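Local atomic coordinates of dihydrodipicolinate synthase (Bacillus clausii KSM-K16, PDB entry 3E96), a protein that probably catalyses the formation of 4-hydroxy-tetrahydrodipicolinate, as a lyase of the DapA family. Residues B[18-23]-B[215-220]; B[33-38]-B[72-77]; B[108-113]-B[134-139]. One frame throughout, in Å; residues are numbered along the deposited sequence.

Interaction 1 (B[18-23]-B[215-220]); sequences IPITPF and LVNLLP
Leu215 O accepts from both Leu218 N (3.0 Å) and Leu219 N (2.9 Å), and this double grip shapes the 3-10 turn that presents Asn217 to Ile18 and Ile20. The side-chain amide of Asn217 reaches in between two backbone polar groups, Ile18 O and Ile20 N, and lies within polar contact distance of both. Asn217 extends its CG alongside its own backbone N (chi1 -74°), which aims the amide at the extended backbone from Ile18 to Ile20. Ile20 crosses the end of that side chain: its CG1 and CG2 pack around the amide together with CA of Pro19, and Ile20 CG2 comes within 3.8 Å of Asn217 CG. Val216 adds a lighter touch, its CG2 lying 4.2 Å from Ile18 N. An alanine at Asn217 is likely to leave Ile18 O and Ile20 N without their polar neighbour and to open a gap beside Ile20. Helix 32-43 adds Thr38 beside Asn217 and Tyr35 beside Pro19, and Met268 packs on both Ile20 and Asn217, leaving the contact buried. The side chain of Ile18 leads away from Asn217 to within about 3 Å of that of Thr56, predicted to bind pyruvate, and about 4 Å of that of Lys167, the predicted Schiff-base lysine (nearest atoms in both cases). The two loops follow strands 15-17 and 210-213, the first and last of the barrel, and their meeting beyond the strand ends belongs to the closure of a TIM barrel beside its probable active site.

Interaction 2 (B[33-38]-B[72-77]); sequences HHYKET and RRTVEY
One direct hydrogen bond joins the two helices: Tyr35 OH donates to Thr74 OG1 at 2.6 Å, with the acceptor in the plane of the tyrosine ring. Tyr35 gets there with CG anti to the backbone N (chi1 -174°), which sends the phenol toward helix 64-78; Thr74 OG1 is in turn hydrogen-bonded to Glu70 O, so the hydroxyl is gripped twice. CH-pi packing carries the more solvent-facing side. Lys36 CB sits 3.7 Å from the centroid of the Tyr77 ring, only 6° off its normal, and the lysine chain runs on across the ring until CD is 3.8 Å from Tyr77 CD1. These helices, 32-43 and 64-78, are neighbours in the outer layer of the TIM barrel, and their local axes approach to 10.1 Å at a crossing angle of -53°. The two aromatic rings also touch: Tyr35 CD2 meets the edge of the Tyr77 ring at its CD2, 4.0 Å away. Polar and charged partners steady the side chains: within helix 64-78, Arg73 NH1 donates in its guanidinium plane to Tyr77 OH at 3.0 Å, while Arg73 NE pairs with Glu69 and Lys36 NZ with Asp40.

Interaction 3 (B[108-113]-B[134-139]); sequences DAVMIH and EALDFP
A chi1 of -169° swings the Phe138 side chain away from its own backbone N and lays the ring against the start of strand 109-112, while Val110, with CG1 beside its own N (chi1 -64°), offers one methyl to Phe138 and the other to Leu136. The ring's far end meets backbone: CE2 of Phe138 lies 3.4 Å from Ala109 CA, and CZ of Phe138 3.5 Å from Asp108 O. Val110 CG1 comes to the ring's edge, 4.1 Å from Phe138 CD2. The second methyl, Val110 CG2, meets Leu136 CD1 tip to tip at 4.0 Å. These contacts lie within a beta-alpha-beta crossover of the TIM barrel, in which strand 109-112 leads through helix 122-136 to the parallel strand 140-144. The chain leaves the helix at Asp137, whose positive phi (49°) turns it back toward the sheet. Just ahead of strand 140-144, Pro139 O accepts from Val110 N at 3.0 Å, the donor somewhat tilted from the carbonyl plane, and Val110 also bonds through its backbone to Leu141. Beside this bond Ala109 CB packs on Pro139 CB at 3.7 Å. The proline's CD covers part of one face of the Phe138 ring, near the rim. Lys103 of the preceding helix, 92-105, touches Phe138 and donates from NZ to Leu136 O, whereas the Asp108 carboxylate turns to Val84 N of strand 83-88.

Overall arrangement
All three contacts belong to one eight-stranded TIM barrel. Interaction 1 joins the widest-separated segments, the loops after strands 15-17 and 210-213, with 191 residues between them; interactions 2 and 3 both fall in that interval, one after the other. Interactions 1 and 2 are neighbours, their centres 12 Å apart, and meet directly: Pro22 rests on His34, and Tyr35 CE1 lies 3.4 Å from Ile20 O. Helix 32-43, itself part of the outer layer, therefore touches both contacts. Interaction 3 stands apart, centred 23 Å from interaction 1 and 21 Å from interaction 2. It joins strand 109-112 to the end of helix 122-136 and the turn into strand 140-144, whereas interaction 1 lies closest to the predicted pyruvate-binding and Schiff-base residues.

Interaction 1 (B[18-23]-B[215-220])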
# COMPACT_ATOMS: atom_id res chain seq x y z
N ILE B 18 18.95 -3.39 5.24
CA ILE B 18 17.58 -3.87 5.36
C ILE B 18 17.62 -5.36 5.09
O ILE B 18 17.79 -5.80 3.96
CB ILE B 18 16.64 -3.23 4.30
CG1 ILE B 18 17.00 -1.75 4.10
CG2 ILE B 18 15.19 -3.38 4.75
CD1 ILE B 18 16.93 -0.90 5.35
N PRO B 19 17.44 -6.17 6.14
CA PRO B 19 17.48 -7.63 6.01
C PRO B 19 16.25 -8.24 5.37
O PRO B 19 15.14 -7.73 5.51
CB PRO B 19 17.63 -8.09 7.45
CG PRO B 19 16.72 -7.12 8.17
CD PRO B 19 17.06 -5.78 7.52
N ILE B 20 16.46 -9.33 4.65
CA ILE B 20 15.35 -10.05 4.05
C ILE B 20 14.75 -10.88 5.18
O ILE B 20 15.37 -11.04 6.24
CB ILE B 20 15.82 -11.07 2.99
CG1 ILE B 20 16.86 -12.01 3.62
CG2 ILE B 20 16.37 -10.36 1.78
CD1 ILE B 20 17.01 -13.35 2.91
N THR B 21 13.54 -11.38 4.97
CA THR B 21 12.90 -12.26 5.93
C THR B 21 12.83 -13.59 5.17
O THR B 21 12.03 -13.75 4.25
CB THR B 21 11.46 -11.83 6.29
OG1 THR B 21 11.48 -10.52 6.86
CG2 THR B 21 10.87 -12.81 7.31
N PRO B 22 13.72 -14.54 5.52
CA PRO B 22 13.72 -15.84 4.83
C PRO B 22 12.40 -16.58 5.01
O PRO B 22 11.94 -16.74 6.14
CB PRO B 22 14.88 -16.58 5.51
CG PRO B 22 15.78 -15.47 5.99
CD PRO B 22 14.79 -14.47 6.52
N PHE B 23 11.80 -17.01 3.91
CA PHE B 23 10.54 -17.75 3.97
C PHE B 23 10.75 -19.13 3.36
O PHE B 23 11.40 -19.25 2.32
CB PHE B 23 9.43 -17.04 3.19
CG PHE B 23 9.05 -15.69 3.72
CD1 PHE B 23 8.67 -15.52 5.04
CD2 PHE B 23 9.04 -14.58 2.87
CE1 PHE B 23 8.27 -14.27 5.52
CE2 PHE B 23 8.65 -13.33 3.33
CZ PHE B 23 8.26 -13.17 4.66
N LEU B 215 21.60 -4.80 -0.81
CA LEU B 215 22.77 -5.53 -1.27
C LEU B 215 23.54 -6.16 -0.11
O LEU B 215 24.18 -7.21 -0.28
CB LEU B 215 23.70 -4.57 -2.05
CG LEU B 215 25.03 -5.11 -2.58
CD1 LEU B 215 24.78 -6.27 -3.52
CD2 LEU B 215 25.77 -3.99 -3.31
N VAL B 216 23.47 -5.55 1.07
CA VAL B 216 24.18 -6.09 2.23
C VAL B 216 23.75 -7.51 2.60
O VAL B 216 24.48 -8.21 3.31
CB VAL B 216 24.02 -5.19 3.48
CG1 VAL B 216 24.66 -3.83 3.24
CG2 VAL B 216 22.55 -5.04 3.83
N ASN B 217 22.58 -7.94 2.12
CA ASN B 217 22.11 -9.29 2.42
C ASN B 217 23.01 -10.36 1.82
O ASN B 217 23.05 -11.48 2.33
CB ASN B 217 20.69 -9.50 1.90
CG ASN B 217 19.65 -8.80 2.75
OD1 ASN B 217 19.15 -7.73 2.40
ND2 ASN B 217 19.32 -9.41 3.89
N LEU B 218 23.72 -10.03 0.74
CA LEU B 218 24.61 -11.00 0.12
C LEU B 218 26.06 -10.55 0.03
O LEU B 218 26.97 -11.36 0.18
CB LEU B 218 24.11 -11.37 -1.29
CG LEU B 218 23.89 -10.25 -2.32
CD1 LEU B 218 23.98 -10.82 -3.73
CD2 LEU B 218 22.53 -9.59 -2.08
N LEU B 219 26.27 -9.26 -0.20
CA LEU B 219 27.62 -8.71 -0.36
C LEU B 219 27.80 -7.39 0.38
O LEU B 219 27.99 -6.34 -0.23
CB LEU B 219 27.91 -8.51 -1.84
CG LEU B 219 27.81 -9.77 -2.70
CD1 LEU B 219 27.68 -9.42 -4.18
CD2 LEU B 219 29.05 -10.63 -2.46
N PRO B 220 27.77 -7.43 1.72
CA PRO B 220 27.93 -6.22 2.53
C PRO B 220 29.22 -5.44 2.29
O PRO B 220 29.25 -4.22 2.46
CB PRO B 220 27.81 -6.73 3.96
CG PRO B 220 28.32 -8.14 3.86
CD PRO B 220 27.69 -8.62 2.58

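Interaction 2 (B[33-38]-B[72-77])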
# COMPACT_ATOMS: atom_id res chain seq x y z
N HIS B 33 16.31 -19.41 11.69
CA HIS B 33 17.71 -19.80 11.67
C HIS B 33 18.35 -19.06 10.51
O HIS B 33 19.45 -18.50 10.63
CB HIS B 33 17.86 -21.31 11.47
CG HIS B 33 19.28 -21.77 11.43
ND1 HIS B 33 20.16 -21.57 12.48
CD2 HIS B 33 19.99 -22.42 10.47
CE1 HIS B 33 21.34 -22.07 12.16
NE2 HIS B 33 21.26 -22.59 10.95
N HIS B 34 17.67 -19.06 9.37
CA HIS B 34 18.19 -18.37 8.19
C HIS B 34 18.22 -16.87 8.46
O HIS B 34 19.10 -16.16 7.98
CB HIS B 34 17.33 -18.68 6.97
CG HIS B 34 17.48 -20.09 6.48
ND1 HIS B 34 16.75 -20.60 5.43
CD2 HIS B 34 18.29 -21.10 6.89
CE1 HIS B 34 17.11 -21.85 5.21
NE2 HIS B 34 18.04 -22.18 6.08
N TYR B 35 17.25 -16.38 9.23
CA TYR B 35 17.20 -14.95 9.54
C TYR B 35 18.44 -14.58 10.36
O TYR B 35 19.08 -13.56 10.12
CB TYR B 35 15.94 -14.60 10.34
CG TYR B 35 15.78 -13.12 10.55
CD1 TYR B 35 15.59 -12.25 9.47
CD2 TYR B 35 15.85 -12.56 11.83
CE1 TYR B 35 15.48 -10.88 9.65
CE2 TYR B 35 15.75 -11.18 12.03
CZ TYR B 35 15.57 -10.35 10.93
OH TYR B 35 15.49 -8.99 11.11
N LYS B 36 18.78 -15.42 11.33
CA LYS B 36 19.95 -15.17 12.17
C LYS B 36 21.20 -15.11 11.30
O LYS B 36 22.08 -14.27 11.52
CB LYS B 36 20.10 -16.27 13.22
CG LYS B 36 21.38 -16.19 14.03
CD LYS B 36 21.39 -17.22 15.16
CE LYS B 36 22.81 -17.62 15.54
NZ LYS B 36 23.65 -16.45 15.89
N GLU B 37 21.29 -16.01 10.33
CA GLU B 37 22.44 -16.04 9.42
C GLU B 37 22.54 -14.74 8.64
O GLU B 37 23.64 -14.23 8.39
CB GLU B 37 22.30 -17.20 8.43
CG GLU B 37 22.59 -18.57 9.01
CD GLU B 37 22.22 -19.69 8.06
OE1 GLU B 37 22.41 -19.52 6.84
OE2 GLU B 37 21.75 -20.75 8.54
N THR B 38 21.39 -14.20 8.25
CA THR B 38 21.33 -12.96 7.49
C THR B 38 21.76 -11.79 8.38
O THR B 38 22.57 -10.95 7.97
CB THR B 38 19.90 -12.71 6.98
OG1 THR B 38 19.50 -13.81 6.15
CG2 THR B 38 19.85 -11.42 6.16
N ARG B 72 11.83 -8.45 17.65
CA ARG B 72 12.36 -9.10 18.85
C ARG B 72 13.55 -9.99 18.50
O ARG B 72 14.59 -9.94 19.16
CB ARG B 72 11.28 -9.95 19.54
CG ARG B 72 10.14 -9.13 20.14
CD ARG B 72 9.27 -9.98 21.07
NE ARG B 72 8.46 -10.96 20.34
CZ ARG B 72 7.20 -10.77 19.98
NH1 ARG B 72 6.58 -9.62 20.27
NH2 ARG B 72 6.53 -11.72 19.35
N ARG B 73 13.39 -10.81 17.46
CA ARG B 73 14.46 -11.71 17.02
C ARG B 73 15.71 -10.92 16.64
O ARG B 73 16.83 -11.34 16.95
CB ARG B 73 13.99 -12.53 15.81
CG ARG B 73 12.86 -13.51 16.11
CD ARG B 73 13.40 -14.90 16.46
NE ARG B 73 12.32 -15.82 16.81
CZ ARG B 73 12.48 -17.13 16.98
NH1 ARG B 73 13.67 -17.69 16.81
NH2 ARG B 73 11.44 -17.89 17.31
N THR B 74 15.53 -9.79 15.97
CA THR B 74 16.65 -8.96 15.55
C THR B 74 17.45 -8.46 16.76
O THR B 74 18.68 -8.54 16.77
CB THR B 74 16.17 -7.76 14.72
OG1 THR B 74 15.42 -8.23 13.59
CG2 THR B 74 17.36 -6.94 14.23
N VAL B 75 16.74 -7.95 17.76
CA VAL B 75 17.40 -7.45 18.96
C VAL B 75 18.22 -8.58 19.59
O VAL B 75 19.36 -8.37 20.01
CB VAL B 75 16.37 -6.92 19.98
CG1 VAL B 75 17.06 -6.60 21.30
CG2 VAL B 75 15.69 -5.68 19.43
N GLU B 76 17.66 -9.78 19.62
CA GLU B 76 18.36 -10.92 20.20
C GLU B 76 19.59 -11.32 19.40
O GLU B 76 20.68 -11.47 19.95
CB GLU B 76 17.43 -12.14 20.30
CG GLU B 76 18.07 -13.33 21.03
CD GLU B 76 17.35 -14.64 20.79
OE1 GLU B 76 16.10 -14.65 20.80
OE2 GLU B 76 18.03 -15.68 20.60
N TYR B 77 19.42 -11.48 18.09
CA TYR B 77 20.53 -11.90 17.24
C TYR B 77 21.62 -10.85 17.06
O TYR B 77 22.78 -11.20 16.84
CB TYR B 77 20.02 -12.35 15.87
CG TYR B 77 19.07 -13.53 15.92
CD1 TYR B 77 19.25 -14.56 16.84
CD2 TYR B 77 18.00 -13.61 15.03
CE1 TYR B 77 18.37 -15.65 16.88
CE2 TYR B 77 17.12 -14.70 15.06
CZ TYR B 77 17.31 -15.71 15.99
OH TYR B 77 16.43 -16.77 16.02
O HOH W 1 23.46 -14.07 16.09

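Interaction 3 (B[108-113]-B[134-139])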
# COMPACT_ATOMS: atom_id res chain seq x y z
N ASP B 108 16.17 0.52 18.97
CA ASP B 108 16.76 1.83 19.23
C ASP B 108 15.94 2.97 18.65
O ASP B 108 16.00 4.10 19.12
CB ASP B 108 18.18 1.87 18.67
CG ASP B 108 19.09 0.86 19.33
OD1 ASP B 108 19.39 1.03 20.53
OD2 ASP B 108 19.48 -0.12 18.66
N ALA B 109 15.17 2.65 17.62
CA ALA B 109 14.33 3.64 16.96
C ALA B 109 13.36 2.92 16.05
O ALA B 109 13.41 1.70 15.91
CB ALA B 109 15.20 4.60 16.14
N VAL B 110 12.45 3.68 15.44
CA VAL B 110 11.50 3.12 14.49
C VAL B 110 11.59 3.88 13.18
O VAL B 110 12.02 5.04 13.16
CB VAL B 110 10.03 3.23 15.00
CG1 VAL B 110 9.84 2.40 16.25
CG2 VAL B 110 9.67 4.69 15.25
N MET B 111 11.21 3.22 12.09
CA MET B 111 11.17 3.86 10.78
C MET B 111 9.70 3.77 10.38
O MET B 111 9.14 2.68 10.25
CB MET B 111 12.01 3.12 9.73
CG MET B 111 11.83 3.70 8.30
SD MET B 111 12.55 2.71 6.97
CE MET B 111 11.42 1.33 6.94
N ILE B 112 9.07 4.92 10.19
CA ILE B 112 7.67 4.92 9.80
C ILE B 112 7.59 4.85 8.29
O ILE B 112 8.03 5.77 7.59
CB ILE B 112 6.95 6.19 10.29
CG1 ILE B 112 7.23 6.42 11.78
CG2 ILE B 112 5.45 6.04 10.07
CD1 ILE B 112 6.64 7.72 12.31
N HIS B 113 7.04 3.75 7.78
CA HIS B 113 6.88 3.57 6.34
C HIS B 113 5.96 4.65 5.81
O HIS B 113 5.21 5.27 6.57
CB HIS B 113 6.23 2.22 6.04
CG HIS B 113 7.18 1.06 6.10
ND1 HIS B 113 8.06 0.78 5.08
CD2 HIS B 113 7.39 0.13 7.06
CE1 HIS B 113 8.78 -0.28 5.42
NE2 HIS B 113 8.40 -0.69 6.61
N GLU B 134 4.67 11.81 17.96
CA GLU B 134 4.33 12.38 19.26
C GLU B 134 3.82 11.33 20.23
O GLU B 134 4.15 11.36 21.42
CB GLU B 134 3.31 13.51 19.10
CG GLU B 134 3.79 14.64 18.21
CD GLU B 134 2.94 15.90 18.32
OE1 GLU B 134 1.70 15.78 18.36
OE2 GLU B 134 3.51 17.01 18.35
N ALA B 135 3.01 10.39 19.74
CA ALA B 135 2.47 9.34 20.59
C ALA B 135 3.56 8.39 21.09
O ALA B 135 3.54 7.97 22.25
CB ALA B 135 1.41 8.54 19.83
N LEU B 136 4.51 8.07 20.23
CA LEU B 136 5.58 7.15 20.61
C LEU B 136 6.65 7.77 21.50
O LEU B 136 7.19 7.10 22.37
CB LEU B 136 6.26 6.57 19.36
CG LEU B 136 5.44 5.58 18.53
CD1 LEU B 136 6.26 5.15 17.31
CD2 LEU B 136 5.07 4.36 19.38
N ASP B 137 6.95 9.05 21.28
CA ASP B 137 7.97 9.74 22.07
C ASP B 137 9.20 8.84 22.08
O ASP B 137 9.75 8.50 23.14
CB ASP B 137 7.45 9.98 23.49
CG ASP B 137 8.40 10.83 24.32
OD1 ASP B 137 8.87 11.87 23.80
OD2 ASP B 137 8.66 10.48 25.49
N PHE B 138 9.63 8.45 20.88
CA PHE B 138 10.77 7.55 20.70
C PHE B 138 11.44 7.97 19.39
O PHE B 138 10.77 8.46 18.48
CB PHE B 138 10.22 6.12 20.59
CG PHE B 138 11.27 5.05 20.65
CD1 PHE B 138 12.02 4.86 21.80
CD2 PHE B 138 11.45 4.19 19.58
CE1 PHE B 138 12.95 3.82 21.88
CE2 PHE B 138 12.37 3.15 19.64
CZ PHE B 138 13.12 2.96 20.80
N PRO B 139 12.78 7.81 19.28
CA PRO B 139 13.47 8.20 18.05
C PRO B 139 12.79 7.61 16.82
O PRO B 139 12.54 6.41 16.76
CB PRO B 139 14.88 7.67 18.26
CG PRO B 139 15.06 7.87 19.75
CD PRO B 139 13.74 7.33 20.29